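Side-chain contacts in putative cytoplasmic protein (Salmonella typhimurium, PDB 2GK3), which is of unknown function but forms a hexamer and belongs to a family related to the class I glutamine amidotransferases: residues Val13-Glu18 and Thr43-Cys48; Asn89-Gln94 and Ala137-Thr142; Gly119-Ile124 and Glu146-Ile151; Leu210-Tyr215 and Gln251-Lys256. One frame throughout, in Å; residues are numbered along the deposited sequence. Where two conformers were deposited one is given.

Contact 1. Residues Val13-Glu18 and Thr43-Cys48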
loop_
_atom_site.group_PDB
_atom_site.type_symbol
_atom_site.label_atom_id
_atom_site.label_comp_id
_atom_site.label_asym_id
_atom_site.label_seq_id
_atom_site.Cartn_x
_atom_site.Cartn_y
_atom_site.Cartn_z
ATOM N N VAL E 13 -35.405 7.293 7.927
ATOM C CA VAL E 13 -34.408 7.532 6.871
ATOM C C VAL E 13 -33.214 6.579 6.992
ATOM O O VAL E 13 -32.679 6.396 8.083
ATOM C CB VAL E 13 -33.920 9.001 6.894
ATOM C CG1 VAL E 13 -32.757 9.238 5.895
ATOM C CG2 VAL E 13 -35.077 9.951 6.623
ATOM N N LEU E 14 -32.810 5.978 5.872
ATOM C CA LEU E 14 -31.600 5.159 5.792
ATOM C C LEU E 14 -30.449 6.042 5.321
ATOM O O LEU E 14 -30.494 6.584 4.229
ATOM C CB LEU E 14 -31.810 4.005 4.803
ATOM C CG LEU E 14 -31.084 2.658 4.924
ATOM C CD1 LEU E 14 -30.753 2.143 3.548
ATOM C CD2 LEU E 14 -29.818 2.673 5.788
ATOM N N PHE E 15 -29.426 6.214 6.146
ATOM C CA PHE E 15 -28.290 7.043 5.759
ATOM C C PHE E 15 -27.098 6.137 5.421
ATOM O O PHE E 15 -26.577 5.444 6.296
ATOM C CB PHE E 15 -27.943 8.035 6.876
ATOM C CG PHE E 15 -26.921 9.087 6.471
ATOM C CD1 PHE E 15 -27.309 10.399 6.249
ATOM C CD2 PHE E 15 -25.572 8.755 6.323
ATOM C CE1 PHE E 15 -26.375 11.358 5.872
ATOM C CE2 PHE E 15 -24.634 9.703 5.947
ATOM C CZ PHE E 15 -25.028 11.001 5.722
ATOM N N ILE E 16 -26.679 6.132 4.154
ATOM C CA ILE E 16 -25.602 5.269 3.709
ATOM C C ILE E 16 -24.307 6.038 3.436
ATOM O O ILE E 16 -24.288 7.064 2.742
ATOM C CB ILE E 16 -25.997 4.450 2.471
ATOM C CG1 ILE E 16 -27.391 3.826 2.640
ATOM C CG2 ILE E 16 -24.970 3.376 2.201
ATOM C CD1 ILE E 16 -27.922 3.108 1.377
ATOM N N GLY E 17 -23.216 5.550 4.007
ATOM C CA GLY E 17 -21.890 5.995 3.604
ATOM C C GLY E 17 -21.153 6.690 4.704
ATOM O O GLY E 17 -21.255 6.299 5.843
ATOM N N GLU E 18 -20.394 7.719 4.350
ATOM C CA GLU E 18 -19.707 8.584 5.331
ATOM C C GLU E 18 -18.830 7.833 6.341
ATOM O O GLU E 18 -18.747 8.200 7.512
ATOM C CB GLU E 18 -20.707 9.526 6.037
ATOM C CG GLU E 18 -21.167 10.687 5.182
ATOM C CD GLU E 18 -20.056 11.680 4.859
ATOM O OE1 GLU E 18 -19.051 11.750 5.604
ATOM O OE2 GLU E 18 -20.191 12.402 3.847
ATOM N N THR E 43 -20.921 12.233 11.853
ATOM C CA THR E 43 -21.411 12.153 13.237
ATOM C C THR E 43 -22.255 13.382 13.620
ATOM O O THR E 43 -23.359 13.245 14.162
ATOM C CB THR E 43 -20.221 11.893 14.213
ATOM O OG1 THR E 43 -19.541 10.692 13.798
ATOM C CG2 THR E 43 -20.688 11.705 15.667
ATOM N N TRP E 44 -21.753 14.577 13.295
ATOM C CA TRP E 44 -22.491 15.827 13.504
ATOM C C TRP E 44 -23.874 15.855 12.853
ATOM O O TRP E 44 -24.891 16.070 13.533
ATOM C CB TRP E 44 -21.668 17.020 13.011
ATOM C CG TRP E 44 -22.360 18.358 13.144
ATOM C CD1 TRP E 44 -22.628 19.244 12.141
ATOM C CD2 TRP E 44 -22.856 18.960 14.352
ATOM N NE1 TRP E 44 -23.254 20.366 12.644
ATOM C CE2 TRP E 44 -23.406 20.216 13.998
ATOM C CE3 TRP E 44 -22.873 18.567 15.699
ATOM C CZ2 TRP E 44 -23.973 21.083 14.945
ATOM C CZ3 TRP E 44 -23.442 19.418 16.639
ATOM C CH2 TRP E 44 -23.984 20.666 16.258
ATOM N N LEU E 45 -23.904 15.664 11.538
ATOM C CA LEU E 45 -25.150 15.643 10.803
ATOM C C LEU E 45 -26.131 14.657 11.443
ATOM O O LEU E 45 -27.267 15.014 11.731
ATOM C CB LEU E 45 -24.901 15.237 9.351
ATOM C CG LEU E 45 -25.844 15.706 8.237
ATOM C CD1 LEU E 45 -25.918 14.661 7.135
ATOM C CD2 LEU E 45 -27.247 16.086 8.695
ATOM N N LEU E 46 -25.695 13.420 11.658
ATOM C CA LEU E 46 -26.577 12.387 12.209
ATOM C C LEU E 46 -27.147 12.770 13.589
ATOM O O LEU E 46 -28.282 12.437 13.897
ATOM C CB LEU E 46 -25.864 11.021 12.252
ATOM C CG LEU E 46 -25.393 10.435 10.910
ATOM C CD1 LEU E 46 -24.450 9.268 11.126
ATOM C CD2 LEU E 46 -26.568 10.035 10.015
ATOM N N GLU E 47 -26.360 13.481 14.388
ATOM C CA GLU E 47 -26.815 13.994 15.664
ATOM C C GLU E 47 -27.904 15.047 15.486
ATOM O O GLU E 47 -28.861 15.096 16.248
ATOM C CB GLU E 47 -25.625 14.547 16.457
ATOM C CG GLU E 47 -25.931 15.021 17.866
ATOM C CD GLU E 47 -26.757 14.033 18.672
ATOM O OE1 GLU E 47 -26.628 12.804 18.456
ATOM O OE2 GLU E 47 -27.545 14.492 19.526
ATOM N N CYS E 48 -27.759 15.881 14.464
ATOM C CA CYS E 48 -28.730 16.938 14.166
ATOM C C CYS E 48 -30.044 16.366 13.683
ATOM O O CYS E 48 -31.114 16.866 14.041
ATOM C CB CYS E 48 -28.191 17.892 13.099
ATOM S SG CYS E 48 -26.799 18.901 13.583
#

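Contact 2. Residues Asn89-Gln94 and Ala137-Thr142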
loop_
_atom_site.group_PDB
_atom_site.type_symbol
_atom_site.label_atom_id
_atom_site.label_comp_id
_atom_site.label_asym_id
_atom_site.label_seq_id
_atom_site.Cartn_x
_atom_site.Cartn_y
_atom_site.Cartn_z
ATOM N N ASN E 89 -19.304 1.405 -6.998
ATOM C CA ASN E 89 -18.639 0.108 -6.921
ATOM C C ASN E 89 -19.010 -0.618 -5.636
ATOM O O ASN E 89 -19.144 -1.846 -5.637
ATOM C CB ASN E 89 -17.117 0.263 -6.994
ATOM C CG ASN E 89 -16.609 0.630 -8.393
ATOM O OD1 ASN E 89 -17.246 0.346 -9.407
ATOM N ND2 ASN E 89 -15.428 1.227 -8.445
ATOM N N THR E 90 -19.200 0.127 -4.549
ATOM C CA THR E 90 -19.520 -0.500 -3.260
ATOM C C THR E 90 -20.869 -1.215 -3.319
ATOM O O THR E 90 -20.974 -2.359 -2.867
ATOM C CB THR E 90 -19.434 0.474 -2.044
ATOM O OG1 THR E 90 -18.095 0.960 -1.936
ATOM C CG2 THR E 90 -19.802 -0.250 -0.728
ATOM N N PHE E 91 -21.869 -0.552 -3.903
ATOM C CA PHE E 91 -23.192 -1.137 -4.126
ATOM C C PHE E 91 -23.201 -2.284 -5.146
ATOM O O PHE E 91 -23.824 -3.310 -4.924
ATOM C CB PHE E 91 -24.144 -0.065 -4.597
ATOM C CG PHE E 91 -24.492 0.942 -3.550
ATOM C CD1 PHE E 91 -23.925 2.213 -3.581
ATOM C CD2 PHE E 91 -25.409 0.636 -2.544
ATOM C CE1 PHE E 91 -24.244 3.169 -2.629
ATOM C CE2 PHE E 91 -25.736 1.601 -1.572
ATOM C CZ PHE E 91 -25.144 2.880 -1.633
ATOM N N LEU E 92 -22.507 -2.095 -6.261
ATOM C CA LEU E 92 -22.483 -3.050 -7.353
ATOM C C LEU E 92 -21.637 -4.295 -7.084
ATOM O O LEU E 92 -21.973 -5.382 -7.574
ATOM C CB LEU E 92 -21.999 -2.362 -8.638
ATOM C CG LEU E 92 -23.029 -1.437 -9.309
ATOM C CD1 LEU E 92 -22.406 -0.427 -10.271
ATOM C CD2 LEU E 92 -24.124 -2.262 -10.001
ATOM N N LEU E 93 -20.544 -4.123 -6.335
ATOM C CA LEU E 93 -19.512 -5.147 -6.145
ATOM C C LEU E 93 -19.384 -5.538 -4.677
ATOM O O LEU E 93 -18.281 -5.503 -4.098
ATOM C CB LEU E 93 -18.153 -4.650 -6.670
ATOM C CG LEU E 93 -18.098 -4.155 -8.118
ATOM C CD1 LEU E 93 -16.727 -3.587 -8.452
ATOM C CD2 LEU E 93 -18.476 -5.298 -9.063
ATOM N N GLN E 94 -20.522 -5.896 -4.080
ATOM C CA GLN E 94 -20.559 -6.475 -2.744
ATOM C C GLN E 94 -19.686 -7.748 -2.693
ATOM O O GLN E 94 -19.399 -8.378 -3.719
ATOM C CB GLN E 94 -21.996 -6.780 -2.330
ATOM C CG GLN E 94 -22.898 -5.552 -2.231
ATOM C CD GLN E 94 -24.402 -5.904 -2.198
ATOM O OE1 GLN E 94 -24.812 -6.875 -1.553
ATOM N NE2 GLN E 94 -25.217 -5.111 -2.880
ATOM N N ALA E 137 -16.248 7.461 -8.083
ATOM C CA ALA E 137 -17.630 7.247 -7.631
ATOM C C ALA E 137 -18.435 6.714 -8.796
ATOM O O ALA E 137 -19.307 5.858 -8.605
ATOM C CB ALA E 137 -18.248 8.519 -7.088
ATOM N N ASN E 138 -18.109 7.227 -9.999
ATOM C CA ASN E 138 -18.525 6.641 -11.267
ATOM C C ASN E 138 -20.043 6.489 -11.500
ATOM O O ASN E 138 -20.458 5.666 -12.314
ATOM C CB ASN E 138 -17.850 5.271 -11.431
ATOM C CG ASN E 138 -17.945 4.745 -12.852
ATOM O OD1 ASN E 138 -17.666 5.472 -13.816
ATOM N ND2 ASN E 138 -18.339 3.492 -12.992
ATOM N N TYR E 139 -20.856 7.291 -10.822
ATOM C CA TYR E 139 -22.298 7.109 -10.841
ATOM C C TYR E 139 -22.962 7.303 -12.206
ATOM O O TYR E 139 -24.048 6.755 -12.450
ATOM C CB TYR E 139 -22.962 7.983 -9.775
ATOM C CG TYR E 139 -22.946 7.336 -8.405
ATOM C CD1 TYR E 139 -22.008 7.713 -7.426
ATOM C CD2 TYR E 139 -23.865 6.335 -8.086
ATOM C CE1 TYR E 139 -22.012 7.115 -6.153
ATOM C CE2 TYR E 139 -23.851 5.714 -6.849
ATOM C CZ TYR E 139 -22.935 6.103 -5.884
ATOM O OH TYR E 139 -22.972 5.450 -4.656
ATOM N N LYS E 140 -22.301 8.049 -13.098
ATOM C CA LYS E 140 -22.860 8.386 -14.418
ATOM C C LYS E 140 -22.983 7.154 -15.313
ATOM O O LYS E 140 -23.852 7.087 -16.177
ATOM C CB LYS E 140 -22.004 9.436 -15.106
ATOM C CG LYS E 140 -22.544 9.811 -16.459
ATOM C CD LYS E 140 -21.815 10.976 -17.087
ATOM C CE LYS E 140 -22.727 11.613 -18.143
ATOM N NZ LYS E 140 -22.083 12.768 -18.790
ATOM N N ASN E 141 -22.100 6.190 -15.079
ATOM C CA ASN E 141 -22.023 4.970 -15.835
ATOM C C ASN E 141 -22.760 3.823 -15.143
ATOM O O ASN E 141 -22.488 2.649 -15.397
ATOM C CB ASN E 141 -20.556 4.658 -16.082
ATOM C CG ASN E 141 -19.881 5.745 -16.915
ATOM O OD1 ASN E 141 -20.433 6.177 -17.935
ATOM N ND2 ASN E 141 -18.709 6.218 -16.473
ATOM N N THR E 142 -23.723 4.177 -14.294
ATOM C CA THR E 142 -24.523 3.194 -13.557
ATOM C C THR E 142 -25.999 3.428 -13.797
ATOM O O THR E 142 -26.400 4.505 -14.257
ATOM C CB THR E 142 -24.287 3.273 -12.013
ATOM O OG1 THR E 142 -24.883 4.469 -11.493
ATOM C CG2 THR E 142 -22.788 3.223 -11.651
HETATM O O HOH W 1 -19.263 1.729 -10.900
#

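Contact 3. Residues Gly119-Ile124 and Glu146-Ile151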
loop_
_atom_site.group_PDB
_atom_site.type_symbol
_atom_site.label_atom_id
_atom_site.label_comp_id
_atom_site.label_asym_id
_atom_site.label_seq_id
_atom_site.Cartn_x
_atom_site.Cartn_y
_atom_site.Cartn_z
ATOM N N GLY E 119 -40.326 6.049 -2.817
ATOM C CA GLY E 119 -39.223 6.434 -1.951
ATOM C C GLY E 119 -38.523 7.729 -2.344
ATOM O O GLY E 119 -38.511 8.122 -3.523
ATOM N N GLY E 120 -37.928 8.395 -1.355
ATOM C CA GLY E 120 -37.039 9.534 -1.617
ATOM C C GLY E 120 -35.554 9.177 -1.632
ATOM O O GLY E 120 -35.087 8.242 -0.936
ATOM N N LEU E 121 -34.797 9.936 -2.416
ATOM C CA LEU E 121 -33.362 9.718 -2.556
ATOM C C LEU E 121 -32.637 11.053 -2.486
ATOM O O LEU E 121 -32.956 11.988 -3.248
ATOM C CB LEU E 121 -33.048 9.019 -3.889
ATOM C CG LEU E 121 -31.583 8.681 -4.229
ATOM C CD1 LEU E 121 -31.005 7.811 -3.140
ATOM C CD2 LEU E 121 -31.419 8.003 -5.612
ATOM N N LEU E 122 -31.680 11.150 -1.563
ATOM C CA LEU E 122 -30.802 12.303 -1.516
ATOM C C LEU E 122 -29.360 11.823 -1.679
ATOM O O LEU E 122 -28.931 10.894 -0.997
ATOM C CB LEU E 122 -30.975 13.099 -0.208
ATOM C CG LEU E 122 -29.825 14.059 0.190
ATOM C CD1 LEU E 122 -29.708 15.317 -0.731
ATOM C CD2 LEU E 122 -29.922 14.458 1.674
HETATM N N MSE E 123 -28.643 12.425 -2.629
HETATM C CA MSE E 123 -27.207 12.241 -2.730
HETATM C C MSE E 123 -26.513 13.511 -2.245
HETATM O O MSE E 123 -26.908 14.623 -2.616
HETATM C CB MSE E 123 -26.764 11.892 -4.159
HETATM C CG MSE E 123 -25.221 11.621 -4.277
HETATM SE SE MSE E 123 -24.670 10.702 -5.883
HETATM C CE MSE E 123 -25.183 8.861 -5.445
ATOM N N ILE E 124 -25.480 13.329 -1.417
ATOM C CA ILE E 124 -24.677 14.434 -0.902
ATOM C C ILE E 124 -23.301 14.355 -1.543
ATOM O O ILE E 124 -22.712 13.271 -1.631
ATOM C CB ILE E 124 -24.572 14.383 0.645
ATOM C CG1 ILE E 124 -25.960 14.552 1.280
ATOM C CG2 ILE E 124 -23.539 15.421 1.174
ATOM C CD1 ILE E 124 -25.987 14.388 2.832
ATOM N N GLU E 146 -29.955 7.890 -14.303
ATOM C CA GLU E 146 -31.306 8.315 -14.730
ATOM C C GLU E 146 -32.251 8.691 -13.599
ATOM O O GLU E 146 -33.274 9.335 -13.844
ATOM C CB GLU E 146 -31.990 7.234 -15.582
ATOM C CG GLU E 146 -31.425 7.091 -16.978
ATOM C CD GLU E 146 -31.740 8.276 -17.880
ATOM O OE1 GLU E 146 -32.661 9.053 -17.558
ATOM O OE2 GLU E 146 -31.061 8.429 -18.917
ATOM N N VAL E 147 -31.935 8.271 -12.376
ATOM C CA VAL E 147 -32.791 8.579 -11.227
ATOM C C VAL E 147 -32.493 9.988 -10.706
ATOM O O VAL E 147 -33.385 10.651 -10.171
ATOM C CB VAL E 147 -32.686 7.502 -10.087
ATOM C CG1 VAL E 147 -33.508 7.892 -8.866
ATOM C CG2 VAL E 147 -33.130 6.130 -10.586
ATOM N N LEU E 148 -31.262 10.458 -10.883
ATOM C CA LEU E 148 -30.846 11.726 -10.243
ATOM C C LEU E 148 -31.320 12.940 -11.036
ATOM O O LEU E 148 -31.446 12.862 -12.257
ATOM C CB LEU E 148 -29.319 11.768 -10.009
ATOM C CG LEU E 148 -28.730 10.557 -9.260
ATOM C CD1 LEU E 148 -27.217 10.633 -9.267
ATOM C CD2 LEU E 148 -29.283 10.373 -7.810
ATOM N N PRO E 149 -31.615 14.063 -10.344
ATOM C CA PRO E 149 -32.110 15.235 -11.065
ATOM C C PRO E 149 -30.994 16.113 -11.665
ATOM O O PRO E 149 -31.231 17.277 -12.016
ATOM C CB PRO E 149 -32.877 15.988 -9.981
ATOM C CG PRO E 149 -32.125 15.706 -8.753
ATOM C CD PRO E 149 -31.566 14.309 -8.893
ATOM N N VAL E 150 -29.786 15.562 -11.755
ATOM C CA VAL E 150 -28.650 16.251 -12.381
ATOM C C VAL E 150 -27.982 15.346 -13.419
ATOM O O VAL E 150 -28.127 14.115 -13.386
ATOM C CB VAL E 150 -27.595 16.752 -11.335
ATOM C CG1 VAL E 150 -28.216 17.745 -10.363
ATOM C CG2 VAL E 150 -26.911 15.579 -10.584
ATOM N N ILE E 151 -27.246 15.952 -14.344
ATOM C CA ILE E 151 -26.440 15.188 -15.312
ATOM C C ILE E 151 -25.002 15.430 -14.903
ATOM O O ILE E 151 -24.614 16.565 -14.655
ATOM C CB ILE E 151 -26.727 15.642 -16.767
ATOM C CG1 ILE E 151 -28.132 15.188 -17.187
ATOM C CG2 ILE E 151 -25.682 15.090 -17.749
ATOM C CD1 ILE E 151 -28.730 16.046 -18.291
#

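Contact 4. Residues Leu210-Tyr215 and Gln251-Lys256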
loop_
_atom_site.group_PDB
_atom_site.type_symbol
_atom_site.label_atom_id
_atom_site.label_comp_id
_atom_site.label_asym_id
_atom_site.label_seq_id
_atom_site.Cartn_x
_atom_site.Cartn_y
_atom_site.Cartn_z
ATOM N N LEU E 210 -28.171 22.973 -4.671
ATOM C CA LEU E 210 -29.308 22.191 -4.191
ATOM C C LEU E 210 -30.340 22.065 -5.296
ATOM O O LEU E 210 -30.824 23.071 -5.799
ATOM C CB LEU E 210 -29.915 22.822 -2.927
ATOM C CG LEU E 210 -31.035 22.063 -2.208
ATOM C CD1 LEU E 210 -30.614 20.637 -1.727
ATOM C CD2 LEU E 210 -31.569 22.902 -1.050
ATOM N N VAL E 211 -30.676 20.825 -5.649
ATOM C CA VAL E 211 -31.539 20.528 -6.796
ATOM C C VAL E 211 -32.586 19.478 -6.415
ATOM O O VAL E 211 -32.243 18.437 -5.845
ATOM C CB VAL E 211 -30.723 19.989 -8.019
ATOM C CG1 VAL E 211 -31.651 19.677 -9.211
ATOM C CG2 VAL E 211 -29.617 20.986 -8.435
ATOM N N PHE E 212 -33.849 19.762 -6.749
ATOM C CA PHE E 212 -34.968 18.845 -6.477
ATOM C C PHE E 212 -35.572 18.300 -7.768
ATOM O O PHE E 212 -35.726 19.022 -8.748
ATOM C CB PHE E 212 -36.053 19.529 -5.611
ATOM C CG PHE E 212 -35.586 19.865 -4.216
ATOM C CD1 PHE E 212 -35.630 18.908 -3.211
ATOM C CD2 PHE E 212 -35.060 21.123 -3.923
ATOM C CE1 PHE E 212 -35.161 19.196 -1.934
ATOM C CE2 PHE E 212 -34.607 21.425 -2.655
ATOM C CZ PHE E 212 -34.655 20.465 -1.658
ATOM N N GLY E 213 -35.908 17.024 -7.777
ATOM C CA GLY E 213 -36.626 16.471 -8.912
ATOM C C GLY E 213 -37.597 15.379 -8.544
ATOM O O GLY E 213 -37.923 15.185 -7.368
ATOM N N GLU E 214 -38.063 14.661 -9.557
ATOM C CA GLU E 214 -38.952 13.539 -9.344
ATOM C C GLU E 214 -38.516 12.416 -10.243
ATOM O O GLU E 214 -37.845 12.640 -11.257
ATOM C CB GLU E 214 -40.399 13.935 -9.615
ATOM C CG GLU E 214 -40.799 15.218 -8.880
ATOM C CD GLU E 214 -42.282 15.524 -8.932
ATOM O OE1 GLU E 214 -43.074 14.593 -9.191
ATOM O OE2 GLU E 214 -42.653 16.702 -8.686
ATOM N N TYR E 215 -38.863 11.203 -9.847
ATOM C CA TYR E 215 -38.601 10.025 -10.639
ATOM C C TYR E 215 -39.716 9.012 -10.415
ATOM O O TYR E 215 -39.712 8.271 -9.405
ATOM C CB TYR E 215 -37.243 9.416 -10.283
ATOM C CG TYR E 215 -36.894 8.251 -11.171
ATOM C CD1 TYR E 215 -36.495 8.456 -12.485
ATOM C CD2 TYR E 215 -36.996 6.951 -10.713
ATOM C CE1 TYR E 215 -36.195 7.398 -13.314
ATOM C CE2 TYR E 215 -36.691 5.894 -11.528
ATOM C CZ TYR E 215 -36.301 6.125 -12.827
ATOM O OH TYR E 215 -36.000 5.075 -13.635
ATOM N N GLN E 251 -37.599 15.987 4.480
ATOM C CA GLN E 251 -39.047 16.088 4.602
ATOM C C GLN E 251 -39.713 16.435 3.256
ATOM O O GLN E 251 -40.805 15.943 2.935
ATOM C CB GLN E 251 -39.374 17.157 5.648
ATOM C CG GLN E 251 -40.495 16.787 6.601
ATOM C CD GLN E 251 -40.000 16.453 7.990
ATOM O OE1 GLN E 251 -39.096 17.114 8.514
ATOM N NE2 GLN E 251 -40.609 15.443 8.613
ATOM N N PHE E 252 -39.053 17.284 2.472
ATOM C CA PHE E 252 -39.573 17.662 1.159
ATOM C C PHE E 252 -39.744 16.471 0.198
ATOM O O PHE E 252 -40.750 16.373 -0.517
ATOM C CB PHE E 252 -38.705 18.755 0.518
ATOM C CG PHE E 252 -39.374 19.443 -0.649
ATOM C CD1 PHE E 252 -40.355 20.418 -0.431
ATOM C CD2 PHE E 252 -39.036 19.106 -1.961
ATOM C CE1 PHE E 252 -40.988 21.049 -1.497
ATOM C CE2 PHE E 252 -39.657 19.725 -3.040
ATOM C CZ PHE E 252 -40.645 20.702 -2.805
ATOM N N ILE E 253 -38.769 15.571 0.209
ATOM C CA ILE E 253 -38.705 14.453 -0.735
ATOM C C ILE E 253 -39.221 13.115 -0.145
ATOM O O ILE E 253 -39.256 12.091 -0.834
ATOM C CB ILE E 253 -37.260 14.306 -1.338
ATOM C CG1 ILE E 253 -36.292 13.689 -0.322
ATOM C CG2 ILE E 253 -36.713 15.672 -1.800
ATOM C CD1 ILE E 253 -34.888 13.429 -0.860
ATOM N N ALA E 254 -39.637 13.134 1.124
ATOM C CA ALA E 254 -40.107 11.907 1.792
ATOM C C ALA E 254 -41.306 11.256 1.113
ATOM O O ALA E 254 -42.136 11.921 0.480
ATOM C CB ALA E 254 -40.405 12.162 3.252
ATOM N N ARG E 255 -41.377 9.937 1.233
ATOM C CA ARG E 255 -42.571 9.198 0.850
ATOM C C ARG E 255 -43.863 9.844 1.400
ATOM O O ARG E 255 -43.892 10.336 2.538
ATOM C CB ARG E 255 -42.469 7.753 1.341
ATOM C CG ARG E 255 -43.578 6.835 0.832
ATOM C CD ARG E 255 -43.473 5.449 1.433
ATOM N NE ARG E 255 -42.116 4.919 1.300
ATOM C CZ ARG E 255 -41.673 4.194 0.276
ATOM N NH1 ARG E 255 -42.466 3.882 -0.742
ATOM N NH2 ARG E 255 -40.424 3.776 0.282
ATOM N N LYS E 256 -44.883 9.885 0.540
ATOM C CA LYS E 256 -46.307 10.008 0.901
ATOM C C LYS E 256 -47.058 10.906 -0.071
ATOM O O LYS E 256 -47.360 10.499 -1.199
ATOM C CB LYS E 256 -46.534 10.474 2.348
ATOM C CG LYS E 256 -47.610 9.667 3.082
ATOM C CD LYS E 256 -47.127 8.236 3.407
ATOM C CE LYS E 256 -46.427 8.124 4.788
ATOM N NZ LYS E 256 -44.924 8.334 4.774
#

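Contact 1. Residues Val13-Glu18 and Thr43-Cys48
One face of the Phe-15 ring is covered by a single methyl group, CD2 of Leu-46, which stands 4.0 Å from the ring centroid and 22° off the ring normal, a CH-pi contact. It sits over the CB side of the ring, where its nearest atom is CG of Phe-15 at 3.7 Å. At the edge, in the ring plane, lies CB of Glu-18 from the same segment. Leu-45 approaches obliquely instead: its CD1 comes to 3.6 Å from Phe-15 CE1, near the far end of the ring. With CG anti to the backbone N (chi1 -171°), the phenyl group leaves the strand toward the helix and can receive two consecutive leucines, one near its base and one near its tip.

An aromatic strand residue thus meets a helix with no hydrogen bond between 13-18 and 43-48. Such helix-on-strand packing agrees with the alpha/beta fold of class I glutamine amidotransferase-like domains. Strand 12-28 runs parallel to strands 55-59 and 80-84, and Phe-15 also packs on Tyr-58 and Val-82 of these neighbours. Leu-46 shares Tyr-58. Leu-45 also touches Tyr-242 and Trp-246, so that helix 43-51 is wedged against both the sheet and helix 242-253.

Contact 2. Residues Asn89-Gln94 and Ala137-Thr142
Phe-91 and Leu-92 both carry CG anti to the carbonyl carbon (chi1 -69° and -75°), and from adjacent places on the helix they meet different residues of the 137-142 loop. The phenol oxygen of Tyr-139 arrives at the edge of the Phe-91 ring, near its plane, with OH 3.3 Å from CE1. That hydroxyl is also hydrogen-bonded to the backbone O of Ile-86, which fixes the end of the tyrosine beside the ring. Leu-92 makes a purely apolar contact, its CD1 3.9 Å from CG2 of Thr-142.

The methyl of Thr-142 faces the helix while its hydroxyl serves its own loop: OG1 donates to Tyr-139 O over 2.6 Å, and Thr-142 N reaches the same oxygen from the same face of the carbonyl plane. A water also joins the segments, donating to Asn-89 OD1 at 2.9 Å and accepting from Asn-138 ND2 at 2.9 Å. Asn-89 OD1 is bound as well by Arg-158 of a second subunit, and its ND2 by Asp-31 of a third.

The end of helix 88-92, packed on a loop with a short 3-10 turn, lies where three subunits meet, consistent with a part in hexamer assembly.

Contact 3. Residues Gly119-Ile124 and Glu146-Ile151
Strand 120-124 lies between the parallel strands 80-84 and 218-223, consistent with the alpha/beta core of glutamine amidotransferase-like domains, and the loop leading into strand 150-151 is laid across one of its faces. The side chains alternate as in any beta strand: Leu-121 and Met-123 point toward this loop, whereas Leu-122 points away from it and packs on Trp-246 and Ile-253 of helix 242-253. The strand is thus covered on both faces, by a helix on one and by an irregular segment on the other.

Between the segments the interactions are all apolar. Branched aliphatic groups account for most of them. Leu-121 extends with CG anti to the backbone N (chi1 -179°), which carries its CD2 into the notch between two successive residues, 3.9 Å from CG1 of Val-147 and 3.9 Å from CD2 of Leu-148. The leucine and the valine cross at about a right angle; the two leucines meet at a slant.

The backbone polar groups bond elsewhere: Leu-121 pairs with Lys-219 and Ala-221 of the adjoining strand, and Leu-148 O accepts from NE of Arg-195 while the leucine side chain packs among apolar groups.

The last kind of contact involves selenium. Leu-148 spreads its two methyls between two strand residues: CD2 goes to Leu-121, and CD1 lies 4.2 Å from SE of selenomethionine Met-123.

Contact 4. Residues Leu210-Tyr215 and Gln251-Lys256
Phe-212 and Phe-252 form a T-shaped pair in which the edge of Phe-252 is directed at the face of Phe-212. The centroids are 5.0 Å apart and the planes stand at 65°, so the T is tilted rather than upright. Its point of closest approach is off-centre, with CD2 of Phe-252 3.6 Å from CD1 of Phe-212.

Ile-253 comes to the same ring from another direction. Its CG2 lies in the plane of Phe-212 at the edge, 3.7 Å from CD1 and 3.9 Å from CE1, and the two side chains cross at about a right angle. One side of the phenyl ring, marked by CD1 and CE1, is therefore met by consecutive helix residues, Phe-252 CD2 coming obliquely and Ile-253 CG2 at the edge. The first torsion of Ile-253 (chi1 75°) places CG1 between the backbone N and the carbonyl carbon, which leaves CG2 as the branch turned to the ring.

The contact joins strand 207-215 to the C-terminal part of helix 242-253, within what is probably a glutamine amidotransferase-like domain. His-174 completes the aromatic group, stacked on Phe-212 and meeting Phe-252 at an inclination, and Val-176 touches both phenylalanines. Ala-221 of the adjacent strand 218-223 lies against Phe-212 and Ile-253.

No hydrogen bond crosses between the two segments, so the attraction between them is mainly dispersion with a weak edge-to-face electrostatic term, and fit of shape probably matters more here than bond direction.

How the contacts relate
Contacts 1, 3 and 4 all reach the same sheet, and contact 2 lies beside it at the subunit boundary. Contacts 3 and 4 are the closest neighbours, their centres about 9 Å apart: Ile-253 CD1 touches Leu-121 O at 3.4 Å, and Tyr-215 packs on Val-147. Contact 3 also meets contact 2, where CE of Met-123 lies 3.6 Å from CZ of Tyr-139, and their segments alternate along the chain. Contact 1 joins contact 2 through Ile-16 CG2 and Phe-91 CZ, 3.9 Å apart. Contacts 1 and 3, with centres about 17 Å apart, lie on opposite sides of the chain's centre. Packing touches thus connect all four in the order 1, 2, 3, 4.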